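Long-range contacts in glycosyl hydrolase family 2, TIM barrel domain protein (Faecalibacterium prausnitzii A2-165, PDB 6ED2), which probably hydrolyses beta-glucuronides, as a gut bacterial beta-glucuronidase of glycosyl hydrolase family 2: residues A[436-442]-A[469-475]; A[453-457]-A[487-491]. All coordinates share one frame; numbering follows the deposited sequence.

How the contacts relate
Contact 1 joins the two strands of the beta-alpha-beta unit 433-440, 449-463, 470-474 of the TIM barrel; contact 2 packs that unit's helix against the connection that follows, before strand 492-495, and their centres lie about 9 Å apart. Contact 1 lies between neighbouring strands of the barrel wall and is almost wholly buried; contact 2 is farther from the centre of the chain, with K454 exposed at its border. Their chemistry differs accordingly: backbone hydrogen bonds dominate 436-442 with 469-475, whereas 453-457 with 487-491 rests on CH-pi and aromatic packing. R470 links them, its NH1 bonding to F457 O at 2.7 Å, while L438 CD2 packs on F457 CG.

Contact 1. Residues A[436-442]-A[469-475]; sequences WSLLNEP and PRTYTVL
W436 and R470 face each other in a parallel strand pairing of the TIM barrel, between strands 433-440 and 470-474; the axes of 436-440 and 470-474 approach to 4.5 Å and run 38° apart. W436 N donates to P469 O, T471 N to W436 O (2.9 Å) and L438 N to T471 O (2.8 Å). A beta bulge then shifts the register by one residue, pairing N440 with T473, and T473 N bonds to L439 O.

T473 OG1 donates to N440 OD1 at 2.6 Å, coming from above the amide's carbonyl plane; OD1 also accepts from R353, and ND2 bonds a glycerol that probably comes from the crystallisation liquor. N440 CG lies anti to the backbone N (chi1 -177°), which carries the amide over to T473. An alanine here is likely to leave the T473 hydroxyl and R353 without this shared acceptor. Past the strand, E441 N bonds to T473 O (2.9 Å), L475 CD2 packs against E441 CD (3.7 Å) while E441 OE2 bonds to N495, and P442 CD meets the edge of the Y472 ring at CD1 (3.6 Å).

This pair is the strand-to-strand seam of a beta-alpha-beta crossover: strands 373-377 and 492-495 continue the sheet beyond it, and helix 449-463 covers L438, L439 and R470.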
loop_
_atom_site.group_PDB
_atom_site.type_symbol
_atom_site.label_atom_id
_atom_site.label_comp_id
_atom_site.label_asym_id
_atom_site.label_seq_id
_atom_site.Cartn_x
_atom_site.Cartn_y
_atom_site.Cartn_z
ATOM N N TRP A 436 -17.420 -16.704 31.351
ATOM C CA TRP A 436 -18.000 -15.365 31.407
ATOM C C TRP A 436 -16.910 -14.363 31.742
ATOM O O TRP A 436 -16.175 -14.550 32.713
ATOM C CB TRP A 436 -19.103 -15.264 32.475
ATOM C CG TRP A 436 -20.095 -16.390 32.441
ATOM C CD1 TRP A 436 -20.233 -17.401 33.352
ATOM C CD2 TRP A 436 -21.074 -16.629 31.423
ATOM N NE1 TRP A 436 -21.260 -18.239 32.979
ATOM C CE2 TRP A 436 -21.792 -17.785 31.797
ATOM C CE3 TRP A 436 -21.430 -15.963 30.244
ATOM C CZ2 TRP A 436 -22.832 -18.303 31.018
ATOM C CZ3 TRP A 436 -22.479 -16.478 29.477
ATOM C CH2 TRP A 436 -23.153 -17.636 29.864
ATOM N N SER A 437 -16.811 -13.295 30.964
ATOM C CA SER A 437 -15.905 -12.203 31.283
ATOM C C SER A 437 -16.751 -11.017 31.718
ATOM O O SER A 437 -17.595 -10.550 30.955
ATOM C CB SER A 437 -15.017 -11.854 30.088
ATOM O OG SER A 437 -14.343 -10.632 30.332
ATOM N N LEU A 438 -16.530 -10.532 32.941
ATOM C CA LEU A 438 -17.485 -9.623 33.564
ATOM C C LEU A 438 -17.122 -8.153 33.401
ATOM O O LEU A 438 -17.994 -7.295 33.581
ATOM C CB LEU A 438 -17.620 -9.949 35.056
ATOM C CG LEU A 438 -18.606 -11.035 35.514
ATOM C CD1 LEU A 438 -18.596 -12.251 34.654
ATOM C CD2 LEU A 438 -18.329 -11.441 36.950
ATOM N N LEU A 439 -15.863 -7.849 33.083
ATOM C CA LEU A 439 -15.386 -6.489 32.864
ATOM C C LEU A 439 -14.175 -6.563 31.951
ATOM O O LEU A 439 -13.454 -7.566 31.949
ATOM C CB LEU A 439 -14.991 -5.764 34.165
ATOM C CG LEU A 439 -15.880 -5.753 35.412
ATOM C CD1 LEU A 439 -15.504 -6.895 36.321
ATOM C CD2 LEU A 439 -15.764 -4.425 36.149
ATOM N N ASN A 440 -13.969 -5.515 31.147
ATOM C CA ASN A 440 -12.750 -5.392 30.348
ATOM C C ASN A 440 -11.969 -4.186 30.841
ATOM O O ASN A 440 -12.421 -3.042 30.699
ATOM C CB ASN A 440 -13.022 -5.261 28.847
ATOM C CG ASN A 440 -11.717 -5.202 28.028
ATOM O OD1 ASN A 440 -11.048 -6.222 27.813
ATOM N ND2 ASN A 440 -11.344 -4.003 27.596
ATOM N N GLU A 441 -10.796 -4.446 31.402
ATOM C CA GLU A 441 -9.872 -3.410 31.844
ATOM C C GLU A 441 -10.520 -2.377 32.775
ATOM O O GLU A 441 -10.446 -1.173 32.521
ATOM C CB GLU A 441 -9.251 -2.717 30.640
ATOM C CG GLU A 441 -8.368 -3.618 29.809
ATOM C CD GLU A 441 -7.657 -2.866 28.702
ATOM O OE1 GLU A 441 -8.063 -1.725 28.394
ATOM O OE2 GLU A 441 -6.689 -3.411 28.140
ATOM N N PRO A 442 -11.153 -2.813 33.859
ATOM C CA PRO A 442 -11.625 -1.851 34.855
ATOM C C PRO A 442 -10.447 -1.348 35.670
ATOM O O PRO A 442 -9.402 -1.996 35.764
ATOM C CB PRO A 442 -12.587 -2.675 35.720
ATOM C CG PRO A 442 -12.012 -4.036 35.670
ATOM C CD PRO A 442 -11.352 -4.203 34.313
ATOM N N PRO A 469 -16.627 -20.980 34.579
ATOM C CA PRO A 469 -15.663 -20.076 35.237
ATOM C C PRO A 469 -15.868 -18.615 34.861
ATOM O O PRO A 469 -16.319 -18.292 33.756
ATOM C CB PRO A 469 -14.304 -20.589 34.744
ATOM C CG PRO A 469 -14.612 -21.421 33.524
ATOM C CD PRO A 469 -15.967 -22.014 33.768
ATOM N N ARG A 470 -15.542 -17.725 35.810
ATOM C CA ARG A 470 -15.704 -16.283 35.643
ATOM C C ARG A 470 -14.347 -15.590 35.642
ATOM O O ARG A 470 -13.435 -15.990 36.376
ATOM C CB ARG A 470 -16.571 -15.674 36.748
ATOM C CG ARG A 470 -17.911 -16.371 36.973
ATOM C CD ARG A 470 -18.339 -16.227 38.438
ATOM N NE ARG A 470 -17.370 -16.899 39.304
ATOM C CZ ARG A 470 -17.334 -16.796 40.629
ATOM N NH1 ARG A 470 -18.216 -16.035 41.256
ATOM N NH2 ARG A 470 -16.416 -17.459 41.319
ATOM N N THR A 471 -14.220 -14.548 34.818
ATOM C CA THR A 471 -12.974 -13.811 34.673
ATOM C C THR A 471 -13.310 -12.357 34.375
ATOM O O THR A 471 -14.477 -11.975 34.267
ATOM C CB THR A 471 -12.076 -14.413 33.566
ATOM O OG1 THR A 471 -10.734 -13.907 33.697
ATOM C CG2 THR A 471 -12.601 -14.053 32.165
ATOM N N TYR A 472 -12.266 -11.543 34.270
ATOM C CA TYR A 472 -12.346 -10.181 33.757
ATOM C C TYR A 472 -10.940 -9.845 33.306
ATOM O O TYR A 472 -9.982 -10.450 33.778
ATOM C CB TYR A 472 -12.840 -9.191 34.806
ATOM C CG TYR A 472 -11.775 -8.749 35.796
ATOM C CD1 TYR A 472 -11.097 -7.533 35.635
ATOM C CD2 TYR A 472 -11.459 -9.537 36.910
ATOM C CE1 TYR A 472 -10.129 -7.120 36.548
ATOM C CE2 TYR A 472 -10.493 -9.135 37.829
ATOM C CZ TYR A 472 -9.840 -7.926 37.653
ATOM O OH TYR A 472 -8.891 -7.538 38.573
ATOM N N THR A 473 -10.802 -8.902 32.381
ATOM C CA THR A 473 -9.472 -8.681 31.835
ATOM C C THR A 473 -8.774 -7.559 32.588
ATOM O O THR A 473 -9.374 -6.525 32.896
ATOM C CB THR A 473 -9.517 -8.384 30.334
ATOM O OG1 THR A 473 -10.170 -7.130 30.119
ATOM C CG2 THR A 473 -10.263 -9.495 29.601
ATOM N N VAL A 474 -7.495 -7.772 32.879
ATOM C CA VAL A 474 -6.746 -6.925 33.799
ATOM C C VAL A 474 -5.973 -5.876 33.012
ATOM O O VAL A 474 -5.199 -6.212 32.111
ATOM C CB VAL A 474 -5.805 -7.768 34.675
ATOM C CG1 VAL A 474 -5.035 -6.868 35.641
ATOM C CG2 VAL A 474 -6.611 -8.836 35.417
ATOM N N LEU A 475 -6.193 -4.611 33.363
ATOM C CA LEU A 475 -5.453 -3.472 32.844
ATOM C C LEU A 475 -3.961 -3.603 33.145
ATOM O O LEU A 475 -3.556 -4.247 34.112
ATOM C CB LEU A 475 -5.968 -2.191 33.497
ATOM C CG LEU A 475 -6.653 -1.133 32.668
ATOM C CD1 LEU A 475 -6.708 0.132 33.483
ATOM C CD2 LEU A 475 -5.896 -0.923 31.370
HETATM O O HOH W 1 -8.031 -4.102 35.467
#

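Contact 2. Residues A[453-457]-A[487-491]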
loop_
_atom_site.group_PDB
_atom_site.type_symbol
_atom_site.label_atom_id
_atom_site.label_comp_id
_atom_site.label_asym_id
_atom_site.label_seq_id
_atom_site.Cartn_x
_atom_site.Cartn_y
_atom_site.Cartn_z
ATOM N N PHE A 453 -17.126 -5.497 42.577
ATOM C CA PHE A 453 -16.909 -6.816 41.977
ATOM C C PHE A 453 -17.693 -7.906 42.697
ATOM O O PHE A 453 -18.183 -8.846 42.053
ATOM C CB PHE A 453 -15.420 -7.184 42.003
ATOM C CG PHE A 453 -14.595 -6.555 40.906
ATOM C CD1 PHE A 453 -13.572 -7.273 40.302
ATOM C CD2 PHE A 453 -14.822 -5.253 40.498
ATOM C CE1 PHE A 453 -12.790 -6.695 39.312
ATOM C CE2 PHE A 453 -14.046 -4.664 39.515
ATOM C CZ PHE A 453 -13.035 -5.380 38.918
ATOM N N LYS A 454 -17.769 -7.835 44.038
ATOM C CA LYS A 454 -18.299 -8.963 44.808
ATOM C C LYS A 454 -19.714 -9.327 44.381
ATOM O O LYS A 454 -19.944 -10.493 44.020
ATOM C CB LYS A 454 -18.228 -8.663 46.314
ATOM C CG LYS A 454 -18.764 -9.793 47.213
ATOM C CD LYS A 454 -18.519 -9.444 48.695
ATOM C CE LYS A 454 -19.059 -10.507 49.649
ATOM N NZ LYS A 454 -20.284 -9.944 50.290
ATOM N N PRO A 455 -20.683 -8.409 44.354
ATOM C CA PRO A 455 -22.022 -8.809 43.892
ATOM C C PRO A 455 -22.057 -9.231 42.432
ATOM O O PRO A 455 -22.876 -10.084 42.079
ATOM C CB PRO A 455 -22.870 -7.555 44.142
ATOM C CG PRO A 455 -21.887 -6.429 44.092
ATOM C CD PRO A 455 -20.640 -6.973 44.712
ATOM N N LEU A 456 -21.174 -8.699 41.575
ATOM C CA LEU A 456 -21.195 -9.092 40.166
ATOM C C LEU A 456 -20.776 -10.537 39.991
ATOM O O LEU A 456 -21.422 -11.303 39.266
ATOM C CB LEU A 456 -20.280 -8.202 39.344
ATOM C CG LEU A 456 -20.957 -6.980 38.759
ATOM C CD1 LEU A 456 -19.881 -6.150 38.120
ATOM C CD2 LEU A 456 -22.035 -7.355 37.759
ATOM N N PHE A 457 -19.674 -10.925 40.628
ATOM C CA PHE A 457 -19.221 -12.302 40.503
ATOM C C PHE A 457 -20.178 -13.258 41.193
ATOM O O PHE A 457 -20.304 -14.409 40.773
ATOM C CB PHE A 457 -17.800 -12.428 41.055
ATOM C CG PHE A 457 -16.750 -11.931 40.100
ATOM C CD1 PHE A 457 -16.044 -12.819 39.305
ATOM C CD2 PHE A 457 -16.504 -10.573 39.976
ATOM C CE1 PHE A 457 -15.086 -12.368 38.412
ATOM C CE2 PHE A 457 -15.565 -10.104 39.082
ATOM C CZ PHE A 457 -14.848 -11.016 38.291
ATOM N N ARG A 487 -8.584 -11.222 42.895
ATOM C CA ARG A 487 -8.916 -12.363 43.752
ATOM C C ARG A 487 -10.310 -12.924 43.472
ATOM O O ARG A 487 -10.575 -14.082 43.819
ATOM C CB ARG A 487 -8.781 -11.982 45.236
ATOM C CG ARG A 487 -9.821 -11.012 45.782
ATOM C CD ARG A 487 -9.700 -10.881 47.320
ATOM N NE ARG A 487 -10.487 -9.767 47.867
ATOM C CZ ARG A 487 -11.727 -9.904 48.348
ATOM N NH1 ARG A 487 -12.309 -11.097 48.353
ATOM N NH2 ARG A 487 -12.381 -8.858 48.824
ATOM N N PHE A 488 -11.191 -12.153 42.811
ATOM C CA PHE A 488 -12.537 -12.643 42.502
ATOM C C PHE A 488 -12.576 -13.579 41.300
ATOM O O PHE A 488 -13.543 -14.330 41.154
ATOM C CB PHE A 488 -13.480 -11.480 42.237
ATOM C CG PHE A 488 -13.716 -10.624 43.425
ATOM C CD1 PHE A 488 -14.666 -10.983 44.368
ATOM C CD2 PHE A 488 -12.971 -9.470 43.619
ATOM C CE1 PHE A 488 -14.890 -10.192 45.475
ATOM C CE2 PHE A 488 -13.187 -8.673 44.721
ATOM C CZ PHE A 488 -14.148 -9.036 45.655
ATOM N N ALA A 489 -11.541 -13.575 40.460
ATOM C CA ALA A 489 -11.567 -14.301 39.193
ATOM C C ALA A 489 -11.259 -15.783 39.389
ATOM O O ALA A 489 -10.366 -16.144 40.158
ATOM C CB ALA A 489 -10.558 -13.680 38.224
ATOM N N ASP A 490 -12.008 -16.645 38.682
ATOM C CA ASP A 490 -11.712 -18.079 38.685
ATOM C C ASP A 490 -10.489 -18.401 37.834
ATOM O O ASP A 490 -9.839 -19.438 38.026
ATOM C CB ASP A 490 -12.908 -18.887 38.176
ATOM C CG ASP A 490 -14.183 -18.628 38.970
ATOM O OD1 ASP A 490 -14.135 -18.597 40.224
ATOM O OD2 ASP A 490 -15.248 -18.473 38.338
ATOM N N PHE A 491 -10.198 -17.560 36.853
ATOM C CA PHE A 491 -8.943 -17.626 36.131
ATOM C C PHE A 491 -8.635 -16.193 35.758
ATOM O O PHE A 491 -9.551 -15.379 35.609
ATOM C CB PHE A 491 -9.001 -18.574 34.913
ATOM C CG PHE A 491 -9.978 -18.151 33.825
ATOM C CD1 PHE A 491 -9.556 -17.366 32.759
ATOM C CD2 PHE A 491 -11.302 -18.559 33.861
ATOM C CE1 PHE A 491 -10.441 -16.987 31.752
ATOM C CE2 PHE A 491 -12.204 -18.175 32.858
ATOM C CZ PHE A 491 -11.765 -17.394 31.800
#
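F488, in a short 3-10 turn of the connection before strand 492-495, reaches onto helix 449-463 and meets F457, then F453 and K454. Its CB sits over the centre of the F457 ring, 3.8 Å from the centroid and only 8° off the normal, a well-centred CH-pi contact. The backbone follows the same partner: F488 O lies 3.5 Å from F457 CD1. With CG anti to the carbonyl carbon (chi1 -66°), the F488 ring is carried beyond F457 toward the preceding turn of the helix.

From CG outward the two edges of the ring divide their partners. CD2 is 3.7 Å from F453 CB, and CE2 lies nearly as close to the same methylene, which stands over the ring face, offset toward the rim; its distance to the centroid is 4.0 Å. Along the CD1-CE1 edge, CE1 comes to 3.7 Å from K454 CA and touches K454 CB as well. CZ, at the tip, approaches K454 N and CB, and also lies over one face of the R487 guanidinium group, at 3.5 Å above its plane.

The F457 and F488 rings are inclined by 29°, but their centroids are 5.9 Å apart, so they barely overlap; the evidence favours the F488 CB contact over a full ring stack. A489 CA extends the packing to F457 CE1. The contact is therefore apolar, one aromatic ring laid along a helix face.

E450, one turn earlier on the helix, also touches F488. Beneath this layer, F453 packs on L439 and makes an edge-to-face pair with Y472, while F457 packs on L438, joining helix 449-463 to strands 433-440 and 470-474 of the barrel.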